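PDB 2ZNM: Thiol:disulfide interchange protein DsbA from Neisseria meningitidis serogroup B, which probably acts as a periplasmic thiol:disulfide oxidoreductase of the DsbA type, exchanging disulfides through a predicted redox-active cysteine pair in a thioredoxin fold. Local coordinates for residues A[26-31]-A[41-46]; A[56-61]-A[136-141]; A[62-67]-A[141-146]; A[146-151]-A[159-164]. All coordinates share one frame; numbering follows the deposited sequence.

Interaction 1. Residues A[26-31]-A[41-46]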
# COMPACT_ATOMS: atom_id res chain seq x y z
N VAL A 26 -4.10 -8.67 -4.72
CA VAL A 26 -3.17 -8.80 -3.61
C VAL A 26 -2.98 -7.38 -3.07
O VAL A 26 -2.34 -6.53 -3.70
CB VAL A 26 -1.85 -9.46 -4.04
CG1 VAL A 26 -0.89 -9.57 -2.85
CG2 VAL A 26 -2.12 -10.82 -4.62
N LEU A 27 -3.60 -7.12 -1.94
CA LEU A 27 -3.61 -5.79 -1.36
C LEU A 27 -2.62 -5.72 -0.21
O LEU A 27 -2.64 -6.55 0.71
CB LEU A 27 -5.03 -5.43 -0.91
CG LEU A 27 -5.33 -4.35 0.14
CD1 LEU A 27 -4.97 -2.97 -0.35
CD2 LEU A 27 -6.81 -4.44 0.51
N GLU A 28 -1.73 -4.72 -0.30
CA GLU A 28 -0.79 -4.41 0.79
C GLU A 28 -1.12 -3.09 1.48
O GLU A 28 -1.14 -2.04 0.84
CB GLU A 28 0.65 -4.37 0.27
CG GLU A 28 1.69 -4.50 1.36
CD GLU A 28 3.02 -3.84 1.00
OE1 GLU A 28 3.03 -2.71 0.46
OE2 GLU A 28 4.08 -4.45 1.29
N PHE A 29 -1.39 -3.14 2.79
CA PHE A 29 -1.37 -1.91 3.62
C PHE A 29 0.04 -1.63 4.11
O PHE A 29 0.71 -2.52 4.64
CB PHE A 29 -2.32 -2.02 4.82
CG PHE A 29 -3.77 -2.11 4.44
CD1 PHE A 29 -4.37 -3.34 4.22
CD2 PHE A 29 -4.54 -0.95 4.29
CE1 PHE A 29 -5.71 -3.42 3.86
CE2 PHE A 29 -5.87 -1.03 3.93
CZ PHE A 29 -6.46 -2.25 3.72
N PHE A 30 0.48 -0.38 3.93
CA PHE A 30 1.86 0.02 4.20
C PHE A 30 1.92 1.41 4.85
O PHE A 30 0.90 2.11 4.96
CB PHE A 30 2.66 0.04 2.89
CG PHE A 30 2.45 1.30 2.07
CD1 PHE A 30 1.31 1.46 1.32
CD2 PHE A 30 3.40 2.33 2.09
CE1 PHE A 30 1.10 2.61 0.59
CE2 PHE A 30 3.19 3.48 1.36
CZ PHE A 30 2.04 3.62 0.60
N GLY A 31 3.12 1.80 5.27
CA GLY A 31 3.39 3.14 5.73
C GLY A 31 4.71 3.61 5.16
O GLY A 31 5.60 2.80 4.93
N ASP A 41 9.86 -1.00 -1.08
CA ASP A 41 9.42 -2.27 -0.50
C ASP A 41 9.86 -3.49 -1.35
O ASP A 41 9.38 -3.68 -2.46
CB ASP A 41 7.90 -2.23 -0.37
CG ASP A 41 7.36 -3.34 0.48
OD1 ASP A 41 6.39 -3.09 1.19
OD2 ASP A 41 7.88 -4.46 0.44
N PRO A 42 10.79 -4.31 -0.81
CA PRO A 42 11.24 -5.51 -1.56
C PRO A 42 10.13 -6.56 -1.77
O PRO A 42 10.22 -7.36 -2.71
CB PRO A 42 12.37 -6.09 -0.68
CG PRO A 42 12.16 -5.48 0.69
CD PRO A 42 11.48 -4.16 0.49
N LEU A 43 9.10 -6.56 -0.92
CA LEU A 43 7.96 -7.48 -1.11
C LEU A 43 7.14 -7.19 -2.37
O LEU A 43 6.83 -8.10 -3.13
CB LEU A 43 7.05 -7.53 0.14
CG LEU A 43 5.97 -8.61 0.11
CD1 LEU A 43 6.59 -9.99 0.30
CD2 LEU A 43 4.90 -8.35 1.16
N LEU A 44 6.80 -5.92 -2.58
CA LEU A 44 6.09 -5.47 -3.80
C LEU A 44 6.83 -5.79 -5.09
O LEU A 44 6.22 -6.21 -6.08
CB LEU A 44 5.83 -3.96 -3.73
CG LEU A 44 4.47 -3.43 -3.25
CD1 LEU A 44 3.56 -4.49 -2.60
CD2 LEU A 44 4.65 -2.21 -2.37
N LEU A 45 8.14 -5.57 -5.08
CA LEU A 45 9.02 -5.90 -6.20
C LEU A 45 9.04 -7.42 -6.52
O LEU A 45 8.93 -7.82 -7.68
CB LEU A 45 10.42 -5.34 -5.93
CG LEU A 45 11.52 -5.18 -7.01
CD1 LEU A 45 12.66 -6.13 -6.78
CD2 LEU A 45 11.03 -5.27 -8.43
N LYS A 46 9.18 -8.24 -5.48
CA LYS A 46 9.21 -9.68 -5.63
C LYS A 46 7.86 -10.23 -6.11
O LYS A 46 7.81 -11.09 -6.99
CB LYS A 46 9.56 -10.31 -4.29
CG LYS A 46 10.61 -11.39 -4.36
CD LYS A 46 10.06 -12.71 -4.83
CE LYS A 46 11.21 -13.63 -5.24
NZ LYS A 46 12.04 -14.05 -4.08
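E28 on strand 24-30 reaches across to D41 and L44 at the start of helix 42-50, within the beta-alpha-beta unit of the thioredoxin fold. Its CG stands anti to the backbone N (chi1 -162°) and the chain runs on extended, which carries the carboxylate out from the strand to the first turn of the helix. There E28 OE2 lies 2.7 Å from D41 OD1, the two side chains coming from opposite directions and their carboxylate planes turned 38° apart. The other oxygen, E28 OE1, rests against leucine carbon, 3.3 Å from L44 CD2 and 3.6 Å from L44 CD1, while L43 CD2 comes to 4.0 Å from E28 OE2. The two carboxylates thus meet directly, with methyl groups of L43 and L44 beside the E28 carboxylate.

Further out, the backbone of E28 is bonded to R58 and E60 of the neighbouring parallel strand, and its side chain touches P152. L43 turns into the core, packing on V154 and on F168 and V172 of helix 167-185. D41 is itself placed by the helix it precedes: as N-cap residue it accepts the amide of L43, with L43 N 2.8 Å from D41 OD2 and nearly along the C-O axis of that oxygen.

Interaction 2. Residues A[56-61]-A[136-141]; sequences YLRTEH and ALKMQK
M139, a selenomethionine on helix 130-145, lays its whole side chain against the end of strand 55-61. CB touches the backbone carbonyl of H61, with M139 CB 3.1 Å from H61 O. CG sits beside the backbone N (chi1 -63°), which brings it against the carboxylate of E60, M139 CG being 3.1 Å from E60 OE2. The selenium rests against H61: M139 SE is 3.3 Å from H61 N and 3.8 Å from H61 CB. The terminal methyl stays within reach of the acid, M139 CE lying 3.8 Å from E60 OE2, and A72 and A76 of helix 69-81 also touch the side chain.

E60 and M139 cross at about a right angle, as do strand and helix themselves (-86°, axes 8.1 Å apart). The E60 chain bends at chi2, bringing its other oxygen to R58: R58 NE donates to E60 OE1 over 2.8 Å, in the guanidinium plane and on the anti lone pair. R58 also pairs with E25. Nearer the surface, K138 CE meets the edge of the R58 guanidinium.

No hydrogen bond crosses from strand to helix. R58 and E60 are paired on the strand's own side, and across the contact they meet carbon atoms of M139 and K138, so the helix is held here by packing rather than by polar bonds.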
# COMPACT_ATOMS: atom_id res chain seq x y z
N TYR A 56 -3.12 -9.27 -9.30
CA TYR A 56 -2.61 -7.88 -9.34
C TYR A 56 -2.34 -7.30 -7.95
O TYR A 56 -2.87 -7.78 -6.93
CB TYR A 56 -3.55 -6.95 -10.14
CG TYR A 56 -4.84 -6.61 -9.44
CD1 TYR A 56 -4.96 -5.43 -8.69
CD2 TYR A 56 -5.95 -7.45 -9.53
CE1 TYR A 56 -6.16 -5.11 -8.04
CE2 TYR A 56 -7.15 -7.14 -8.89
CZ TYR A 56 -7.25 -5.97 -8.14
OH TYR A 56 -8.44 -5.68 -7.51
N LEU A 57 -1.51 -6.26 -7.92
CA LEU A 57 -1.05 -5.61 -6.70
C LEU A 57 -1.80 -4.30 -6.43
O LEU A 57 -1.95 -3.47 -7.33
CB LEU A 57 0.45 -5.31 -6.81
CG LEU A 57 1.55 -6.01 -5.98
CD1 LEU A 57 1.08 -7.19 -5.12
CD2 LEU A 57 2.72 -6.39 -6.87
N ARG A 58 -2.27 -4.13 -5.19
CA ARG A 58 -2.88 -2.88 -4.74
C ARG A 58 -2.21 -2.46 -3.43
O ARG A 58 -1.91 -3.30 -2.58
CB ARG A 58 -4.40 -3.09 -4.53
CG ARG A 58 -5.17 -1.90 -3.90
CD ARG A 58 -6.59 -2.32 -3.57
NE ARG A 58 -7.40 -1.28 -2.92
CZ ARG A 58 -8.66 -1.47 -2.50
NH1 ARG A 58 -9.25 -2.65 -2.62
NH2 ARG A 58 -9.33 -0.47 -1.93
N THR A 59 -1.96 -1.17 -3.26
CA THR A 59 -1.42 -0.66 -2.01
C THR A 59 -2.29 0.44 -1.41
O THR A 59 -2.89 1.24 -2.14
CB THR A 59 0.03 -0.13 -2.16
OG1 THR A 59 0.05 1.01 -3.03
CG2 THR A 59 0.94 -1.22 -2.72
N GLU A 60 -2.37 0.47 -0.07
CA GLU A 60 -3.05 1.54 0.66
C GLU A 60 -2.19 2.00 1.83
O GLU A 60 -1.64 1.17 2.58
CB GLU A 60 -4.41 1.08 1.17
CG GLU A 60 -5.34 0.48 0.10
CD GLU A 60 -5.97 1.51 -0.83
OE1 GLU A 60 -6.47 1.12 -1.90
OE2 GLU A 60 -6.00 2.70 -0.50
N HIS A 61 -2.02 3.31 1.97
CA HIS A 61 -1.37 3.83 3.18
C HIS A 61 -2.31 3.75 4.39
O HIS A 61 -3.44 4.22 4.37
CB HIS A 61 -0.83 5.25 2.98
CG HIS A 61 0.21 5.62 3.98
ND1 HIS A 61 1.52 5.88 3.62
CD2 HIS A 61 0.16 5.75 5.33
CE1 HIS A 61 2.22 6.17 4.71
NE2 HIS A 61 1.42 6.08 5.75
N ALA A 136 -7.40 9.21 0.23
CA ALA A 136 -6.75 9.31 1.54
C ALA A 136 -7.72 8.94 2.67
O ALA A 136 -7.36 8.18 3.57
CB ALA A 136 -6.15 10.71 1.77
N LEU A 137 -8.94 9.48 2.60
CA LEU A 137 -9.99 9.20 3.56
C LEU A 137 -10.46 7.73 3.49
O LEU A 137 -10.73 7.10 4.52
CB LEU A 137 -11.18 10.13 3.30
CG LEU A 137 -12.03 10.77 4.41
CD1 LEU A 137 -13.47 10.88 3.93
CD2 LEU A 137 -11.96 10.06 5.76
N LYS A 138 -10.59 7.21 2.28
CA LYS A 138 -10.89 5.79 2.09
C LYS A 138 -9.86 4.88 2.79
O LYS A 138 -10.22 3.87 3.38
CB LYS A 138 -11.02 5.46 0.60
CG LYS A 138 -11.44 4.04 0.32
CD LYS A 138 -11.92 3.89 -1.13
CE LYS A 138 -12.07 2.43 -1.52
NZ LYS A 138 -13.04 2.26 -2.66
N MSE A 139 -8.58 5.25 2.72
CA MSE A 139 -7.52 4.55 3.45
C MSE A 139 -7.72 4.58 4.98
O MSE A 139 -7.43 3.61 5.67
CB MSE A 139 -6.14 5.10 3.07
CG MSE A 139 -5.78 4.91 1.63
SE MSE A 139 -4.10 5.77 1.15
CE MSE A 139 -4.50 6.17 -0.73
N GLN A 140 -8.22 5.70 5.50
CA GLN A 140 -8.59 5.75 6.91
C GLN A 140 -9.73 4.78 7.22
O GLN A 140 -9.62 3.95 8.12
CB GLN A 140 -8.94 7.17 7.33
CG GLN A 140 -9.19 7.30 8.82
CD GLN A 140 -9.40 8.74 9.26
OE1 GLN A 140 -10.35 9.40 8.86
NE2 GLN A 140 -8.52 9.21 10.11
N LYS A 141 -10.81 4.85 6.43
CA LYS A 141 -11.96 3.96 6.58
C LYS A 141 -11.52 2.49 6.52
O LYS A 141 -11.97 1.68 7.32
CB LYS A 141 -13.00 4.26 5.49
CG LYS A 141 -14.28 3.44 5.57
CD LYS A 141 -15.30 3.88 4.51
CE LYS A 141 -16.64 3.18 4.69
NZ LYS A 141 -17.79 3.99 4.17

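Interaction 3. Residues A[62-67]-A[141-146]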
# COMPACT_ATOMS: atom_id res chain seq x y z
N VAL A 62 -1.79 3.15 5.44
CA VAL A 62 -2.46 2.93 6.70
C VAL A 62 -2.64 4.29 7.41
O VAL A 62 -1.79 5.15 7.30
CB VAL A 62 -1.55 1.93 7.49
CG1 VAL A 62 -0.63 2.61 8.48
CG2 VAL A 62 -2.32 0.80 8.06
N VAL A 63 -3.79 4.53 8.05
CA VAL A 63 -4.00 5.78 8.80
C VAL A 63 -4.32 5.45 10.26
O VAL A 63 -5.46 5.11 10.57
CB VAL A 63 -5.15 6.65 8.22
CG1 VAL A 63 -5.29 7.96 9.01
CG2 VAL A 63 -4.94 6.93 6.74
N TRP A 64 -3.31 5.55 11.13
CA TRP A 64 -3.45 5.13 12.53
C TRP A 64 -3.79 6.28 13.47
O TRP A 64 -4.40 6.07 14.51
CB TRP A 64 -2.18 4.43 13.03
CG TRP A 64 -1.97 3.05 12.48
CD1 TRP A 64 -2.94 2.15 12.14
CD2 TRP A 64 -0.71 2.41 12.24
NE1 TRP A 64 -2.36 0.99 11.68
CE2 TRP A 64 -1.00 1.12 11.73
CE3 TRP A 64 0.62 2.80 12.39
CZ2 TRP A 64 0.01 0.22 11.39
CZ3 TRP A 64 1.63 1.90 12.05
CH2 TRP A 64 1.31 0.62 11.55
N GLN A 65 -3.37 7.49 13.09
CA GLN A 65 -3.67 8.70 13.85
C GLN A 65 -4.18 9.75 12.87
O GLN A 65 -3.77 9.73 11.70
CB GLN A 65 -2.41 9.21 14.59
CG GLN A 65 -1.82 8.24 15.62
CD GLN A 65 -2.82 7.78 16.69
OE1 GLN A 65 -3.66 8.55 17.15
NE2 GLN A 65 -2.72 6.52 17.08
N PRO A 66 -5.07 10.65 13.33
CA PRO A 66 -5.70 11.62 12.42
C PRO A 66 -4.71 12.39 11.54
O PRO A 66 -5.02 12.67 10.38
CB PRO A 66 -6.43 12.56 13.38
CG PRO A 66 -6.80 11.67 14.52
CD PRO A 66 -5.58 10.80 14.70
N GLU A 67 -3.54 12.70 12.10
CA GLU A 67 -2.46 13.42 11.44
C GLU A 67 -1.93 12.64 10.23
O GLU A 67 -1.41 13.20 9.26
CB GLU A 67 -1.31 13.63 12.42
CG GLU A 67 -1.62 14.50 13.66
CD GLU A 67 -2.39 13.78 14.77
OE1 GLU A 67 -2.19 12.56 14.98
OE2 GLU A 67 -3.19 14.45 15.47
N LYS A 141 -10.81 4.85 6.43
CA LYS A 141 -11.96 3.96 6.58
C LYS A 141 -11.52 2.49 6.52
O LYS A 141 -11.97 1.68 7.32
CB LYS A 141 -13.00 4.26 5.49
CG LYS A 141 -14.28 3.44 5.57
CD LYS A 141 -15.30 3.88 4.51
CE LYS A 141 -16.64 3.18 4.69
NZ LYS A 141 -17.79 3.99 4.17
N LEU A 142 -10.63 2.17 5.58
CA LEU A 142 -10.15 0.80 5.40
C LEU A 142 -9.38 0.31 6.62
O LEU A 142 -9.62 -0.80 7.10
CB LEU A 142 -9.27 0.69 4.13
CG LEU A 142 -9.91 0.76 2.73
CD1 LEU A 142 -8.88 0.57 1.63
CD2 LEU A 142 -11.02 -0.27 2.54
N THR A 143 -8.47 1.14 7.12
CA THR A 143 -7.67 0.85 8.32
C THR A 143 -8.55 0.57 9.54
O THR A 143 -8.33 -0.41 10.27
CB THR A 143 -6.67 2.00 8.64
OG1 THR A 143 -5.75 2.16 7.56
CG2 THR A 143 -5.88 1.72 9.90
N GLU A 144 -9.56 1.41 9.73
CA GLU A 144 -10.49 1.30 10.86
C GLU A 144 -11.48 0.14 10.68
O GLU A 144 -11.64 -0.69 11.58
CB GLU A 144 -11.24 2.62 11.07
CG GLU A 144 -10.30 3.82 11.37
CD GLU A 144 -11.04 5.12 11.71
OE1 GLU A 144 -12.24 5.26 11.34
OE2 GLU A 144 -10.42 6.01 12.33
N GLN A 145 -12.11 0.08 9.51
CA GLN A 145 -13.18 -0.88 9.27
C GLN A 145 -12.66 -2.31 9.31
O GLN A 145 -13.37 -3.22 9.74
CB GLN A 145 -13.86 -0.60 7.93
CG GLN A 145 -15.09 -1.45 7.65
CD GLN A 145 -16.04 -0.80 6.66
OE1 GLN A 145 -15.97 0.41 6.41
NE2 GLN A 145 -16.95 -1.60 6.10
N TYR A 146 -11.41 -2.49 8.90
CA TYR A 146 -10.84 -3.82 8.77
C TYR A 146 -9.70 -4.09 9.76
O TYR A 146 -8.97 -5.08 9.62
CB TYR A 146 -10.43 -4.09 7.31
CG TYR A 146 -11.60 -3.96 6.35
CD1 TYR A 146 -12.56 -4.97 6.23
CD2 TYR A 146 -11.76 -2.82 5.56
CE1 TYR A 146 -13.63 -4.85 5.36
CE2 TYR A 146 -12.84 -2.69 4.68
CZ TYR A 146 -13.77 -3.71 4.58
OH TYR A 146 -14.84 -3.59 3.72
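T143 pushes its side chain from helix 130-145 into the turn V62-W64, and both of its branches are used. The hydroxyl branch makes the polar contact: V63 N donates to T143 OG1 over 3.1 Å at a nearly straight 165°. Because OG1 stands beside the backbone N of T143 (chi1 -63°), the same oxygen also bonds to M139 O one turn back in the helix, so two bonds grip it and fix the rotation of the side chain. Packing around it is close: V62 CA lies 3.5 Å from T143 OG1, and V62 CG2 follows at 3.7 Å from the same oxygen.

The methyl branch meets V63 O, with T143 CG2 3.5 Å away. It also meets the indole obliquely, T143 CG2 standing 3.7 Å from W64 CD1. Here the contact opens towards the surface. W64 is partly exposed; its ring is also held by V62, whose CG1 lies 3.6 Å above the centre, and W64 NE1 donates to I148 O.

The arrangement is typical of the DsbA fold, in which a helical domain is inserted into a thioredoxin domain. The turn leaves strand 55-61 for the first inserted helix, 69-81, and is bonded to the helix by which the chain returns to the sheet.

Interaction 4. Residues A[146-151]-A[159-164]; sequences YRIDST and KYRVIF
R161 stretches from strand 160-162 to the loop that follows helix 130-145 and places the edge of its guanidinium against the backbone there. Its CG is anti to the backbone N (chi1 -176°) and the chain stays extended to NE, so the flat end spans the gap between two backbones that come no nearer than about 10 Å at their CA atoms. The main bond runs from R161 NH2 to R147 O over 2.8 Å with an angle of 157° at the hydrogen. The carbonyl oxygen lies close to the guanidinium plane, but the donor stands well above the plane of the carbonyl and is not on a lone pair. A second, weak bond links R161 NH1 to Y146 O at 3.5 Å.

I148 flanks the same edge: its CA is 3.6 Å from R161 NH2, and the two side chains cross obliquely with I148 CG1 3.9 Å from R161 NH2. D149 comes in differently, at about a right angle. Its OD1 is 4.2 Å from R161 NH2 and well out of the guanidinium plane, the planes being 65° apart; the pair is a matter of charge rather than of a directed bond.

The carbonyls that R161 takes up belong to a helix end. R147, with positive phi, is the C-prime residue of a Schellman motif closing helix 130-145. From there I148 packs on V62 and T153, while the backbone of R161 is bonded to L10 of strand 9-11 and its neighbour V162 to V154 of strand 153-156.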
# COMPACT_ATOMS: atom_id res chain seq x y z
N TYR A 146 -11.41 -2.49 8.90
CA TYR A 146 -10.84 -3.82 8.77
C TYR A 146 -9.70 -4.09 9.76
O TYR A 146 -8.97 -5.08 9.62
CB TYR A 146 -10.43 -4.09 7.31
CG TYR A 146 -11.60 -3.96 6.35
CD1 TYR A 146 -12.56 -4.97 6.23
CD2 TYR A 146 -11.76 -2.82 5.56
CE1 TYR A 146 -13.63 -4.85 5.36
CE2 TYR A 146 -12.84 -2.69 4.68
CZ TYR A 146 -13.77 -3.71 4.58
OH TYR A 146 -14.84 -3.59 3.72
N ARG A 147 -9.58 -3.22 10.77
CA ARG A 147 -8.63 -3.35 11.88
C ARG A 147 -7.19 -3.63 11.42
O ARG A 147 -6.56 -4.60 11.86
CB ARG A 147 -9.10 -4.42 12.89
CG ARG A 147 -10.38 -4.08 13.71
CD ARG A 147 -11.67 -4.36 12.93
NE ARG A 147 -12.84 -4.56 13.78
CZ ARG A 147 -13.60 -3.58 14.29
NH1 ARG A 147 -13.32 -2.30 14.06
NH2 ARG A 147 -14.65 -3.90 15.05
N ILE A 148 -6.68 -2.79 10.54
CA ILE A 148 -5.28 -2.91 10.10
C ILE A 148 -4.38 -2.17 11.08
O ILE A 148 -4.30 -0.93 11.08
CB ILE A 148 -5.08 -2.45 8.63
CG1 ILE A 148 -5.71 -3.46 7.67
CG2 ILE A 148 -3.62 -2.32 8.29
CD1 ILE A 148 -7.10 -3.13 7.25
N ASP A 149 -3.72 -2.93 11.95
CA ASP A 149 -2.96 -2.38 13.06
C ASP A 149 -1.47 -2.71 12.97
O ASP A 149 -0.74 -2.63 13.97
CB ASP A 149 -3.56 -2.85 14.39
CG ASP A 149 -3.54 -4.37 14.55
OD1 ASP A 149 -3.30 -5.09 13.55
OD2 ASP A 149 -3.79 -4.83 15.69
N SER A 150 -1.03 -3.05 11.77
CA SER A 150 0.28 -3.64 11.55
C SER A 150 0.69 -3.43 10.09
O SER A 150 -0.13 -3.55 9.19
CB SER A 150 0.21 -5.13 11.90
OG SER A 150 1.43 -5.81 11.66
N THR A 151 1.95 -3.07 9.87
CA THR A 151 2.47 -2.89 8.51
C THR A 151 3.75 -3.71 8.34
O THR A 151 4.59 -3.74 9.23
CB THR A 151 2.74 -1.40 8.17
OG1 THR A 151 3.52 -0.80 9.20
CG2 THR A 151 1.43 -0.62 8.03
N LYS A 159 -10.26 -11.42 1.02
CA LYS A 159 -10.81 -12.36 2.00
C LYS A 159 -9.81 -12.87 3.03
O LYS A 159 -10.18 -13.13 4.18
CB LYS A 159 -11.41 -13.59 1.30
CG LYS A 159 -12.82 -13.42 0.79
CD LYS A 159 -13.36 -14.75 0.28
CE LYS A 159 -14.89 -14.77 0.32
NZ LYS A 159 -15.45 -16.10 -0.09
N TYR A 160 -8.56 -13.05 2.60
CA TYR A 160 -7.59 -13.77 3.41
C TYR A 160 -6.38 -12.93 3.74
O TYR A 160 -5.73 -12.38 2.85
CB TYR A 160 -7.17 -15.09 2.75
CG TYR A 160 -8.31 -16.03 2.45
CD1 TYR A 160 -8.92 -16.75 3.48
CD2 TYR A 160 -8.77 -16.20 1.15
CE1 TYR A 160 -9.97 -17.62 3.22
CE2 TYR A 160 -9.82 -17.09 0.88
CZ TYR A 160 -10.41 -17.79 1.92
OH TYR A 160 -11.45 -18.65 1.67
N ARG A 161 -6.12 -12.84 5.04
CA ARG A 161 -5.07 -11.99 5.60
C ARG A 161 -3.88 -12.88 5.91
O ARG A 161 -4.01 -13.88 6.63
CB ARG A 161 -5.59 -11.33 6.87
CG ARG A 161 -4.67 -10.33 7.55
CD ARG A 161 -5.38 -9.86 8.81
NE ARG A 161 -4.99 -8.52 9.24
CZ ARG A 161 -5.81 -7.66 9.82
NH1 ARG A 161 -7.09 -7.97 10.01
NH2 ARG A 161 -5.37 -6.46 10.17
N VAL A 162 -2.73 -12.53 5.36
CA VAL A 162 -1.51 -13.30 5.57
C VAL A 162 -1.06 -13.22 7.03
O VAL A 162 -1.15 -12.16 7.66
CB VAL A 162 -0.37 -12.81 4.64
CG1 VAL A 162 0.94 -13.50 4.98
CG2 VAL A 162 -0.74 -13.05 3.19
N ILE A 163 -0.61 -14.36 7.56
CA ILE A 163 0.16 -14.38 8.80
C ILE A 163 1.62 -14.61 8.44
O ILE A 163 1.96 -15.63 7.84
CB ILE A 163 -0.32 -15.50 9.77
CG1 ILE A 163 -1.79 -15.30 10.14
CG2 ILE A 163 0.58 -15.54 11.02
CD1 ILE A 163 -2.36 -16.39 11.04
N PHE A 164 2.48 -13.66 8.78
CA PHE A 164 3.91 -13.78 8.46
C PHE A 164 4.64 -14.57 9.54
O PHE A 164 5.41 -14.03 10.33
CB PHE A 164 4.54 -12.40 8.25
CG PHE A 164 4.03 -11.66 7.04
CD1 PHE A 164 4.57 -11.92 5.78
CD2 PHE A 164 3.04 -10.70 7.15
CE1 PHE A 164 4.11 -11.24 4.65
CE2 PHE A 164 2.57 -10.01 6.03
CZ PHE A 164 3.11 -10.28 4.78

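In the fold
The contacts follow one another from the sheet to helix 130-145 and the loop beyond it. Interactions 1 and 2 sit on adjacent parallel strands, joined by E28 N to R58 O at 2.7 Å. The ladder continues into interaction 3 through F30 O and V62 N, 2.9 Å apart. Interactions 2 and 3, with centres about 9 Å apart, use consecutive turns of helix 130-145. Its end passes to interaction 4, where T143 O meets I148 N at 2.9 Å and W64 NE1 reaches I148 O at 2.8 Å. T151, in the 146-151 loop, touches C34 of the predicted redox pair C34 and C37, which is not disulfide-bonded here, and packs on F30 of interaction 1.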